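Endo-beta-1,4-glucanase (Bacillus licheniformis, PDB 2JEN) hydrolyses internal beta-1,4-glucosidic bonds, notably those of xyloglucan in plant cell walls, as a member of glycoside hydrolase family 12. Local coordinates at residues M73-N78 with P90-G95; W98-T103 with K145-S150; Y132-D137 with F240-F245. The protein carries 1 engineered substitution. All coordinates share one frame; numbering follows the deposited sequence. Where two conformers were deposited one is given.

Contact 1 (M73-N78 with P90-G95)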
loop_
_atom_site.group_PDB
_atom_site.type_symbol
_atom_site.label_atom_id
_atom_site.label_comp_id
_atom_site.label_asym_id
_atom_site.label_seq_id
_atom_site.Cartn_x
_atom_site.Cartn_y
_atom_site.Cartn_z
ATOM N N MET A 73 4.869 17.471 13.296
ATOM C CA MET A 73 5.683 16.711 12.350
ATOM C C MET A 73 6.171 15.465 13.035
ATOM O O MET A 73 6.092 15.383 14.284
ATOM C CB MET A 73 6.838 17.555 11.826
ATOM C CG MET A 73 7.807 17.986 12.879
ATOM S SD MET A 73 9.101 19.077 12.244
ATOM C CE MET A 73 9.645 19.911 13.745
ATOM N N GLY A 74 6.711 14.516 12.284
ATOM C CA GLY A 74 7.161 13.291 12.928
ATOM C C GLY A 74 7.364 12.186 11.922
ATOM O O GLY A 74 7.667 12.444 10.747
ATOM N N TRP A 75 7.246 10.959 12.384
ATOM C CA TRP A 75 7.450 9.788 11.539
ATOM C C TRP A 75 6.799 8.571 12.178
ATOM O O TRP A 75 6.541 8.566 13.363
ATOM C CB TRP A 75 8.924 9.549 11.195
ATOM C CG TRP A 75 9.871 9.621 12.364
ATOM C CD1 TRP A 75 10.247 8.595 13.186
ATOM C CD2 TRP A 75 10.621 10.767 12.791
ATOM N NE1 TRP A 75 11.122 9.054 14.132
ATOM C CE2 TRP A 75 11.402 10.374 13.898
ATOM C CE3 TRP A 75 10.713 12.094 12.352
ATOM C CZ2 TRP A 75 12.220 11.253 14.592
ATOM C CZ3 TRP A 75 11.521 12.968 13.054
ATOM C CH2 TRP A 75 12.269 12.538 14.159
ATOM N N VAL A 76 6.522 7.581 11.341
ATOM C CA VAL A 76 5.797 6.394 11.651
ATOM C C VAL A 76 6.650 5.235 11.107
ATOM O O VAL A 76 7.212 5.356 10.018
ATOM C CB VAL A 76 4.439 6.501 10.940
ATOM C CG1 VAL A 76 3.512 5.393 11.415
ATOM C CG2 VAL A 76 3.827 7.947 11.154
ATOM N N TRP A 77 6.713 4.119 11.812
ATOM C CA TRP A 77 7.600 3.041 11.406
ATOM C C TRP A 77 7.085 1.656 11.774
ATOM O O TRP A 77 6.245 1.482 12.681
ATOM C CB TRP A 77 8.984 3.202 12.061
ATOM C CG TRP A 77 9.051 3.035 13.564
ATOM C CD1 TRP A 77 9.182 1.877 14.256
ATOM C CD2 TRP A 77 9.012 4.077 14.554
ATOM N NE1 TRP A 77 9.227 2.134 15.616
ATOM C CE2 TRP A 77 9.137 3.476 15.817
ATOM C CE3 TRP A 77 8.889 5.462 14.492
ATOM C CZ2 TRP A 77 9.185 4.218 16.995
ATOM C CZ3 TRP A 77 8.911 6.198 15.681
ATOM C CH2 TRP A 77 9.087 5.562 16.898
ATOM N N ASN A 78 7.636 0.683 11.070
ATOM C CA ASN A 78 7.482 -0.711 11.383
ATOM C C ASN A 78 8.731 -1.470 10.997
ATOM O O ASN A 78 9.079 -1.512 9.818
ATOM C CB ASN A 78 6.310 -1.293 10.579
ATOM C CG ASN A 78 6.135 -2.758 10.766
ATOM O OD1 ASN A 78 6.225 -3.266 11.869
ATOM N ND2 ASN A 78 5.924 -3.467 9.678
ATOM N N PRO A 90 15.259 7.611 11.634
ATOM C CA PRO A 90 14.443 8.741 11.166
ATOM C C PRO A 90 14.688 9.908 12.119
ATOM O O PRO A 90 14.767 9.722 13.341
ATOM C CB PRO A 90 12.994 8.214 11.264
ATOM C CG PRO A 90 13.083 7.082 12.304
ATOM C CD PRO A 90 14.451 6.465 12.061
ATOM N N SER A 91 14.826 11.105 11.566
ATOM C CA SER A 91 15.409 12.194 12.305
ATOM C C SER A 91 15.185 13.513 11.617
ATOM O O SER A 91 14.841 13.574 10.431
ATOM C CB SER A 91 16.906 11.939 12.459
ATOM O OG SER A 91 17.474 11.540 11.222
ATOM N N ILE A 92 15.362 14.587 12.397
ATOM C CA ILE A 92 15.551 15.929 11.865
ATOM C C ILE A 92 17.033 16.239 11.862
ATOM O O ILE A 92 17.699 16.022 12.866
ATOM C CB ILE A 92 14.801 16.991 12.685
ATOM C CG1 ILE A 92 13.325 16.645 12.790
ATOM C CG2 ILE A 92 15.040 18.376 12.088
ATOM C CD1 ILE A 92 12.558 17.502 13.852
ATOM N N VAL A 93 17.520 16.807 10.759
ATOM C CA VAL A 93 18.934 17.187 10.575
ATOM C C VAL A 93 19.001 18.687 10.531
ATOM O O VAL A 93 18.335 19.318 9.712
ATOM C CB VAL A 93 19.530 16.567 9.285
ATOM C CG1 VAL A 93 20.944 17.076 8.987
ATOM C CG2 VAL A 93 19.498 15.056 9.366
ATOM N N SER A 94 19.924 19.270 11.296
ATOM C CA SER A 94 20.491 20.596 11.056
ATOM C C SER A 94 21.969 20.511 10.813
ATOM O O SER A 94 22.663 19.898 11.606
ATOM C CB SER A 94 20.214 21.477 12.276
ATOM O OG SER A 94 20.542 22.819 11.941
ATOM N N GLY A 95 22.450 21.105 9.737
ATOM C CA GLY A 95 23.845 21.045 9.382
ATOM C C GLY A 95 24.139 20.028 8.336
ATOM O O GLY A 95 23.458 19.948 7.306
#

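Contact 2 (W98-T103 with K145-S150). With BGC (beta-D-glucopyranose), chain B; BGC (beta-D-glucopyranose), chain C.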
loop_
_atom_site.group_PDB
_atom_site.type_symbol
_atom_site.label_atom_id
_atom_site.label_comp_id
_atom_site.label_asym_id
_atom_site.label_seq_id
_atom_site.Cartn_x
_atom_site.Cartn_y
_atom_site.Cartn_z
ATOM N N TRP A 98 26.537 13.602 5.704
ATOM C CA TRP A 98 27.121 13.015 4.496
ATOM C C TRP A 98 26.571 13.729 3.259
ATOM O O TRP A 98 26.154 13.115 2.282
ATOM C CB TRP A 98 26.892 11.508 4.468
ATOM C CG TRP A 98 27.844 10.763 5.384
ATOM C CD1 TRP A 98 29.052 10.237 5.023
ATOM C CD2 TRP A 98 27.686 10.474 6.773
ATOM N NE1 TRP A 98 29.636 9.628 6.096
ATOM C CE2 TRP A 98 28.831 9.767 7.188
ATOM C CE3 TRP A 98 26.705 10.756 7.713
ATOM C CZ2 TRP A 98 29.002 9.332 8.486
ATOM C CZ3 TRP A 98 26.893 10.341 9.003
ATOM C CH2 TRP A 98 28.037 9.640 9.375
ATOM N N THR A 99 26.609 15.045 3.330
ATOM C CA THR A 99 26.175 15.933 2.281
ATOM C C THR A 99 27.344 16.816 1.865
ATOM O O THR A 99 28.324 16.955 2.566
ATOM C CB THR A 99 25.003 16.833 2.762
ATOM O OG1 THR A 99 25.284 17.399 4.045
ATOM C CG2 THR A 99 23.696 16.057 2.819
ATOM N N GLU A 100 27.220 17.435 0.692
ATOM C CA GLU A 100 28.199 18.456 0.309
ATOM C C GLU A 100 27.817 19.737 1.015
ATOM O O GLU A 100 27.117 20.607 0.489
ATOM C CB GLU A 100 28.306 18.650 -1.205
ATOM C CG GLU A 100 29.297 19.768 -1.664
ATOM C CD GLU A 100 30.634 19.855 -0.887
ATOM O OE1 GLU A 100 31.400 18.874 -0.874
ATOM O OE2 GLU A 100 30.943 20.931 -0.311
ATOM N N GLY A 101 28.292 19.876 2.233
ATOM C CA GLY A 101 28.004 21.032 3.018
ATOM C C GLY A 101 26.910 20.865 4.050
ATOM O O GLY A 101 26.614 19.776 4.497
ATOM N N TYR A 102 26.381 22.000 4.463
ATOM C CA TYR A 102 25.610 22.173 5.668
ATOM C C TYR A 102 24.314 22.904 5.308
ATOM O O TYR A 102 24.346 23.845 4.489
ATOM C CB TYR A 102 26.367 23.048 6.683
ATOM C CG TYR A 102 27.813 22.579 6.928
ATOM C CD1 TYR A 102 28.825 22.882 6.059
ATOM C CD2 TYR A 102 28.149 21.819 8.057
ATOM C CE1 TYR A 102 30.119 22.460 6.279
ATOM C CE2 TYR A 102 29.443 21.390 8.291
ATOM C CZ TYR A 102 30.438 21.714 7.404
ATOM O OH TYR A 102 31.765 21.324 7.599
ATOM N N THR A 103 23.213 22.603 5.983
ATOM C CA THR A 103 21.958 23.301 5.681
ATOM C C THR A 103 22.101 24.808 5.885
ATOM O O THR A 103 22.801 25.302 6.779
ATOM C CB THR A 103 20.775 22.764 6.498
ATOM O OG1 THR A 103 21.053 22.869 7.888
ATOM C CG2 THR A 103 20.410 21.285 6.144
ATOM N N LYS A 145 34.909 22.015 6.161
ATOM C CA LYS A 145 34.360 21.828 4.821
ATOM C C LYS A 145 33.972 20.353 4.618
ATOM O O LYS A 145 34.403 19.682 3.691
ATOM C CB LYS A 145 35.380 22.276 3.776
ATOM C CG LYS A 145 35.683 23.770 3.829
ATOM C CD LYS A 145 34.470 24.633 3.436
ATOM C CE LYS A 145 34.841 26.113 3.207
ATOM N NZ LYS A 145 34.717 26.991 4.411
ATOM N N ALA A 146 33.149 19.850 5.529
ATOM C CA ALA A 146 32.673 18.474 5.448
ATOM C C ALA A 146 31.860 18.267 4.179
ATOM O O ALA A 146 31.017 19.085 3.824
ATOM C CB ALA A 146 31.883 18.094 6.686
ATOM N N SER A 147 32.151 17.174 3.501
ATOM C CA SER A 147 31.516 16.814 2.257
ATOM C C SER A 147 30.875 15.433 2.338
ATOM O O SER A 147 30.723 14.860 3.417
ATOM C CB SER A 147 32.559 16.865 1.152
ATOM O OG SER A 147 31.937 16.752 -0.112
ATOM N N TRP A 148 30.437 14.916 1.211
ATOM C CA TRP A 148 29.586 13.737 1.204
ATOM C C TRP A 148 30.317 12.477 1.665
ATOM O O TRP A 148 29.679 11.498 2.046
ATOM C CB TRP A 148 28.979 13.510 -0.190
ATOM C CG TRP A 148 29.986 13.230 -1.218
ATOM C CD1 TRP A 148 30.641 14.146 -1.971
ATOM C CD2 TRP A 148 30.496 11.954 -1.595
ATOM N NE1 TRP A 148 31.516 13.518 -2.822
ATOM C CE2 TRP A 148 31.458 12.171 -2.595
ATOM C CE3 TRP A 148 30.245 10.650 -1.179
ATOM C CZ2 TRP A 148 32.152 11.126 -3.196
ATOM C CZ3 TRP A 148 30.931 9.613 -1.790
ATOM C CH2 TRP A 148 31.870 9.862 -2.767
ATOM N N ASP A 149 31.648 12.504 1.617
ATOM C CA ASP A 149 32.470 11.365 2.032
ATOM C C ASP A 149 33.387 11.706 3.195
ATOM O O ASP A 149 34.384 11.021 3.422
ATOM C CB ASP A 149 33.297 10.861 0.837
ATOM C CG ASP A 149 34.136 11.928 0.201
ATOM O OD1 ASP A 149 34.074 13.116 0.604
ATOM O OD2 ASP A 149 34.933 11.556 -0.731
ATOM N N SER A 150 33.082 12.751 3.954
ATOM C CA SER A 150 33.934 13.112 5.076
ATOM C C SER A 150 33.528 12.357 6.322
ATOM O O SER A 150 32.534 12.688 6.951
ATOM C CB SER A 150 33.870 14.614 5.359
ATOM O OG SER A 150 34.229 15.411 4.233
HETATM C C2 BGC B . 26.201 9.732 0.835
HETATM C C3 BGC B . 26.059 9.630 -0.681
HETATM C C4 BGC B . 27.065 8.649 -1.266
HETATM C C5 BGC B . 26.963 7.316 -0.545
HETATM C C6 BGC B . 27.933 6.275 -1.115
HETATM C C1 BGC B . 26.221 8.336 1.458
HETATM O O2 BGC B . 25.151 10.530 1.387
HETATM O O3 BGC B . 26.260 10.894 -1.279
HETATM O O4 BGC B . 26.822 8.508 -2.659
HETATM O O5 BGC B . 27.203 7.521 0.837
HETATM O O6 BGC B . 29.213 6.423 -0.535
HETATM C C2 BGC C . 27.177 5.994 5.525
HETATM C C3 BGC C . 27.448 6.936 4.346
HETATM C C4 BGC C . 26.161 7.425 3.711
HETATM C C5 BGC C . 25.207 7.989 4.747
HETATM C C6 BGC C . 23.786 8.304 4.223
HETATM C C1 BGC C . 26.233 6.694 6.461
HETATM O O2 BGC C . 28.358 5.676 6.260
HETATM O O3 BGC C . 28.216 6.273 3.347
HETATM O O4 BGC C . 26.499 8.504 2.854
HETATM O O5 BGC C . 25.075 7.050 5.782
HETATM O O6 BGC C . 23.212 7.198 3.491
HETATM O O HOH W 1 31.584 21.671 2.939
#

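Contact 3 (Y132-D137 with F240-F245). With GLC (alpha-D-glucopyranose), chain D; GLC (alpha-D-glucopyranose), chain E; XYS (alpha-D-xylopyranose), chain F.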
loop_
_atom_site.group_PDB
_atom_site.type_symbol
_atom_site.label_atom_id
_atom_site.label_comp_id
_atom_site.label_asym_id
_atom_site.label_seq_id
_atom_site.Cartn_x
_atom_site.Cartn_y
_atom_site.Cartn_z
ATOM N N TYR A 132 13.783 0.944 21.038
ATOM C CA TYR A 132 14.048 2.207 20.346
ATOM C C TYR A 132 14.581 3.190 21.356
ATOM O O TYR A 132 14.516 2.966 22.561
ATOM C CB TYR A 132 12.776 2.740 19.669
ATOM C CG TYR A 132 11.626 2.967 20.613
ATOM C CD1 TYR A 132 11.493 4.156 21.310
ATOM C CD2 TYR A 132 10.691 1.964 20.864
ATOM C CE1 TYR A 132 10.460 4.342 22.207
ATOM C CE2 TYR A 132 9.664 2.144 21.747
ATOM C CZ TYR A 132 9.550 3.315 22.424
ATOM O OH TYR A 132 8.508 3.528 23.310
ATOM N N ASN A 133 15.034 4.327 20.859
ATOM C CA ASN A 133 15.344 5.495 21.693
ATOM C C ASN A 133 14.826 6.766 21.034
ATOM O O ASN A 133 14.252 6.718 19.926
ATOM C CB ASN A 133 16.859 5.557 21.965
ATOM C CG ASN A 133 17.698 5.757 20.752
ATOM O OD1 ASN A 133 17.287 6.462 19.823
ATOM N ND2 ASN A 133 18.911 5.186 20.756
ATOM N N ALA A 134 14.946 7.886 21.747
ATOM C CA ALA A 134 14.819 9.202 21.163
ATOM C C ALA A 134 16.092 9.927 21.561
ATOM O O ALA A 134 16.391 10.028 22.772
ATOM C CB ALA A 134 13.589 9.941 21.652
ATOM N N ALA A 135 16.872 10.371 20.597
ATOM C CA ALA A 135 18.222 10.828 20.858
ATOM C C ALA A 135 18.679 11.917 19.908
ATOM O O ALA A 135 18.439 11.823 18.688
ATOM C CB ALA A 135 19.220 9.662 20.789
ATOM N N TYR A 136 19.387 12.911 20.453
ATOM C CA TYR A 136 20.200 13.780 19.654
ATOM C C TYR A 136 21.423 13.033 19.171
ATOM O O TYR A 136 21.976 12.207 19.911
ATOM C CB TYR A 136 20.685 14.991 20.424
ATOM C CG TYR A 136 19.633 16.045 20.642
ATOM C CD1 TYR A 136 19.376 17.008 19.678
ATOM C CD2 TYR A 136 18.850 16.074 21.811
ATOM C CE1 TYR A 136 18.400 17.953 19.861
ATOM C CE2 TYR A 136 17.859 17.019 21.994
ATOM C CZ TYR A 136 17.640 17.986 21.019
ATOM O OH TYR A 136 16.662 18.960 21.205
ATOM N N ASP A 137 21.860 13.359 17.968
ATOM C CA ASP A 137 23.122 12.864 17.387
ATOM C C ASP A 137 23.863 14.062 16.852
ATOM O O ASP A 137 23.347 14.792 15.984
ATOM C CB ASP A 137 22.855 11.846 16.274
ATOM C CG ASP A 137 23.990 10.889 16.010
ATOM O OD1 ASP A 137 24.809 10.582 16.897
ATOM O OD2 ASP A 137 24.043 10.349 14.912
ATOM N N PHE A 240 18.126 15.101 15.628
ATOM C CA PHE A 240 17.300 14.496 16.667
ATOM C C PHE A 240 16.424 13.459 16.007
ATOM O O PHE A 240 15.757 13.749 15.007
ATOM C CB PHE A 240 16.407 15.513 17.362
ATOM C CG PHE A 240 15.508 14.902 18.407
ATOM C CD1 PHE A 240 14.215 14.568 18.106
ATOM C CD2 PHE A 240 15.987 14.620 19.678
ATOM C CE1 PHE A 240 13.407 13.961 19.058
ATOM C CE2 PHE A 240 15.205 14.008 20.613
ATOM C CZ PHE A 240 13.900 13.695 20.315
ATOM N N GLY A 241 16.412 12.248 16.557
ATOM C CA GLY A 241 15.570 11.225 15.970
ATOM C C GLY A 241 15.419 10.032 16.845
ATOM O O GLY A 241 15.722 10.102 18.051
ATOM N N THR A 242 14.864 8.963 16.285
ATOM C CA THR A 242 14.652 7.726 17.020
ATOM C C THR A 242 15.459 6.629 16.370
ATOM O O THR A 242 15.151 6.219 15.264
ATOM C CB THR A 242 13.173 7.340 17.075
ATOM O OG1 THR A 242 12.684 7.209 15.735
ATOM C CG2 THR A 242 12.295 8.358 17.794
ATOM N N GLU A 243 16.459 6.077 17.052
ATOM C CA GLU A 243 17.073 4.839 16.559
ATOM C C GLU A 243 16.107 3.733 16.857
ATOM O O GLU A 243 15.630 3.596 17.990
ATOM C CB GLU A 243 18.399 4.525 17.238
ATOM C CG GLU A 243 19.512 5.528 16.961
ATOM C CD GLU A 243 20.844 5.109 17.529
ATOM O OE1 GLU A 243 20.967 4.991 18.747
ATOM O OE2 GLU A 243 21.783 4.889 16.742
ATOM N N VAL A 244 15.757 2.943 15.836
ATOM C CA VAL A 244 14.831 1.848 16.005
ATOM C C VAL A 244 15.573 0.543 15.756
ATOM O O VAL A 244 16.239 0.375 14.726
ATOM C CB VAL A 244 13.622 1.928 15.065
ATOM C CG1 VAL A 244 12.689 0.718 15.358
ATOM C CG2 VAL A 244 12.892 3.280 15.224
ATOM N N PHE A 245 15.506 -0.358 16.747
ATOM C CA PHE A 245 16.073 -1.670 16.697
ATOM C C PHE A 245 15.017 -2.676 16.240
ATOM O O PHE A 245 15.277 -3.580 15.440
ATOM C CB PHE A 245 16.633 -2.038 18.060
ATOM C CG PHE A 245 17.695 -1.110 18.555
ATOM C CD1 PHE A 245 17.348 0.085 19.186
ATOM C CD2 PHE A 245 19.029 -1.402 18.380
ATOM C CE1 PHE A 245 18.336 0.966 19.638
ATOM C CE2 PHE A 245 20.023 -0.524 18.878
ATOM C CZ PHE A 245 19.662 0.647 19.501
HETATM C C1 GLC D . 25.423 6.604 16.641
HETATM C C2 GLC D . 26.361 6.002 15.598
HETATM C C3 GLC D . 26.183 6.752 14.304
HETATM C C4 GLC D . 24.743 6.574 13.836
HETATM C C5 GLC D . 23.875 7.158 14.958
HETATM C C6 GLC D . 22.381 7.251 14.622
HETATM O O1 GLC D . 25.560 6.017 17.905
HETATM O O2 GLC D . 27.738 6.096 15.889
HETATM O O3 GLC D . 27.212 6.258 13.445
HETATM O O4 GLC D . 24.505 7.318 12.661
HETATM O O5 GLC D . 24.100 6.414 16.147
HETATM O O6 GLC D . 21.854 6.003 14.226
HETATM C C1 GLC E . 24.300 0.662 19.612
HETATM C C2 GLC E . 23.822 2.002 20.119
HETATM C C3 GLC E . 23.533 2.958 18.986
HETATM C C4 GLC E . 24.667 3.002 17.960
HETATM C C5 GLC E . 25.082 1.564 17.607
HETATM C C6 GLC E . 26.299 1.570 16.686
HETATM O O2 GLC E . 22.631 1.815 20.853
HETATM O O3 GLC E . 23.352 4.243 19.523
HETATM O O4 GLC E . 24.256 3.751 16.816
HETATM O O5 GLC E . 25.440 0.874 18.782
HETATM O O6 GLC E . 26.454 0.269 16.114
HETATM C C1 XYS F . 21.308 -2.709 22.939
HETATM C C2 XYS F . 20.871 -3.835 23.841
HETATM C C3 XYS F . 19.942 -4.767 23.095
HETATM C C4 XYS F . 18.791 -3.960 22.520
HETATM C C5 XYS F . 19.377 -2.844 21.675
HETATM O O2 XYS F . 22.013 -4.549 24.332
HETATM O O3 XYS F . 19.465 -5.799 23.948
HETATM O O4 XYS F . 18.036 -4.805 21.664
HETATM O O5 XYS F . 20.221 -1.989 22.443
#

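Contact 1 (M73-N78 with P90-G95)
Pro90 sets CB and CG over one face of the Trp75 indole, the two side chains crossing at about a right angle. Its CB sits over the five-membered ring, 3.4 Å from the centroid and 11° off the ring normal, a CH-pi contact. Pro90 CG reaches the same ring at its nitrogen side, 3.3 Å from Trp75 NE1. The carbonyl O of Pro90 stands above the rim of this face, 3.2 Å from Trp75 CZ2. The indole N-H does not point across this contact; it bonds to Thr242 OG1. Ser91 follows with backbone only: its CA meets Trp75 CH2 at 3.7 Å, while its OG turns back to the carbonyl of Tyr89. Ile92 closes the row. Its CG1 touches the edge of the indole at Trp75 CZ3, 4.1 Å away. CG1 is anti to the carbonyl carbon (chi1 -55°), and the extended chain beyond it carries CD1 to Met73 CE at 3.8 Å. No hydrogen bond joins the two segments. Their strand axes pass 8.6 Å apart, with directions 136° from each other. Strand 72-79 belongs to the six-stranded antiparallel sheet and strand 91-95 to the larger sheet. Such side-chain packing between facing sheets forms the interior of the beta-sandwich (jelly-roll) fold of family 12.

Contact 2 (W98-T103 with K145-S150)
Trp98 meets Trp148 at its ring edge, where the carbonyl O of Trp148 lies near the indole plane, 3.3 Å from Trp98 CD1. One face of the Trp98 ring carries the chain C glucose, whose C1 stands 4.0 Å above the ring centre. Trp139 packs edge-to-face with this indole. The Trp148 ring has Asp149 CB over one face, near the rim, and O6 of the chain B glucose in plane at its edge. Trp98 CG is anti to the carbonyl carbon (chi1 -78°), which sets the indole beside its own backbone N, where it meets the chain C sugar. Trp98 O accepts a 2.9 Å hydrogen bond from O2 of the chain B sugar. Further along, a side-chain hydroxyl and a backbone N-H tie the loops. Tyr102 OH accepts the N-H of Ala146 at 2.9 Å, nearly straight at 163°. Gly101 N donates a longer, bent bond, 3.3 Å, to Ala146 O, and a weak one to Thr99 O. Glu100 OE1 also approaches Ser147 OG, but so closely that the detail is doubtful. Ser147 N is held by Ser150 OG at 2.8 Å within a type I turn from Ser147 to Ser150. The N-H groups of Gly101, Ala146 and Ser147 thus all find partners. This bonding probably helps hold both loops beside the glycan, which meets aromatic surface and one carbonyl here rather than a charged group of these loops.

Contact 3 (Y132-D137 with F240-F245)
Tyr136 pairs with Phe240, and the two segments run antiparallel from there in one register to Tyr132 and Val244. Ala135 and Gly241 form the hydrogen-bonded pair: Ala135 N to Gly241 O is 2.8 Å and Gly241 N to Ala135 O is 3.0 Å. At Asn133 the regular ladder is altered. Asn133 N still donates to Glu243 O at 3.0 Å, but Glu243 N turns to the side-chain Asn133 OD1, 2.9 Å away, and comes to it from above the carbonyl plane. Asn133 O is buried without a hydrogen-bond partner; C-H groups such as Thr242 CA approach it.

With CG between its backbone N and carbonyl carbon (chi1 64°), the Asn133 side chain crosses that of Glu243 at a slant, with the amide and carboxylate planes only 23° apart. Asn133 ND2 then donates in its own plane to the anti lone pair of Glu243 OE1, at 2.9 Å. On the side with Tyr136, the edge of Phe240 points into the tyrosine face, with planes at 61° and CD2 over the ring centre. Xylose C5 lies over one face of Phe245, toward its rim, with O2 of the chain E glucose in plane at its edge.

Glu243 OE1 also accepts a hydrogen bond from O3 of the chain E glucose at 2.6 Å, and OE2 one from O6 of the chain D glucose at 2.8 Å. Asn133 is thus a second-shell residue. Its amide bonds both the main chain and the carboxylate of Glu243, which probably limits rotation of the carboxylate that binds two sugars.

The segments follow one another as 73-78, 90-95, 98-103, 132-137, 145-150 and 240-245. Contact 1 closes before contacts 2 and 3 open, and those two interleave. The centres of contacts 1 and 3 are about 9 Å apart. Strands 91-95 and 234-244 are neighbours in one sheet, and Ile92 N probably bonds to Phe240 O. Contact 2 has its centre about 19 Å from that of contact 1 and touches it through Gly95 N and Thr103 OG1. Contacts 2 and 3 both supply residues to one glycan pocket, at places about 22 Å apart between centres. Contact 1 packs behind the sheet whose strand 234-244 carries Glu243, consistent with an interior that backs the substrate cleft.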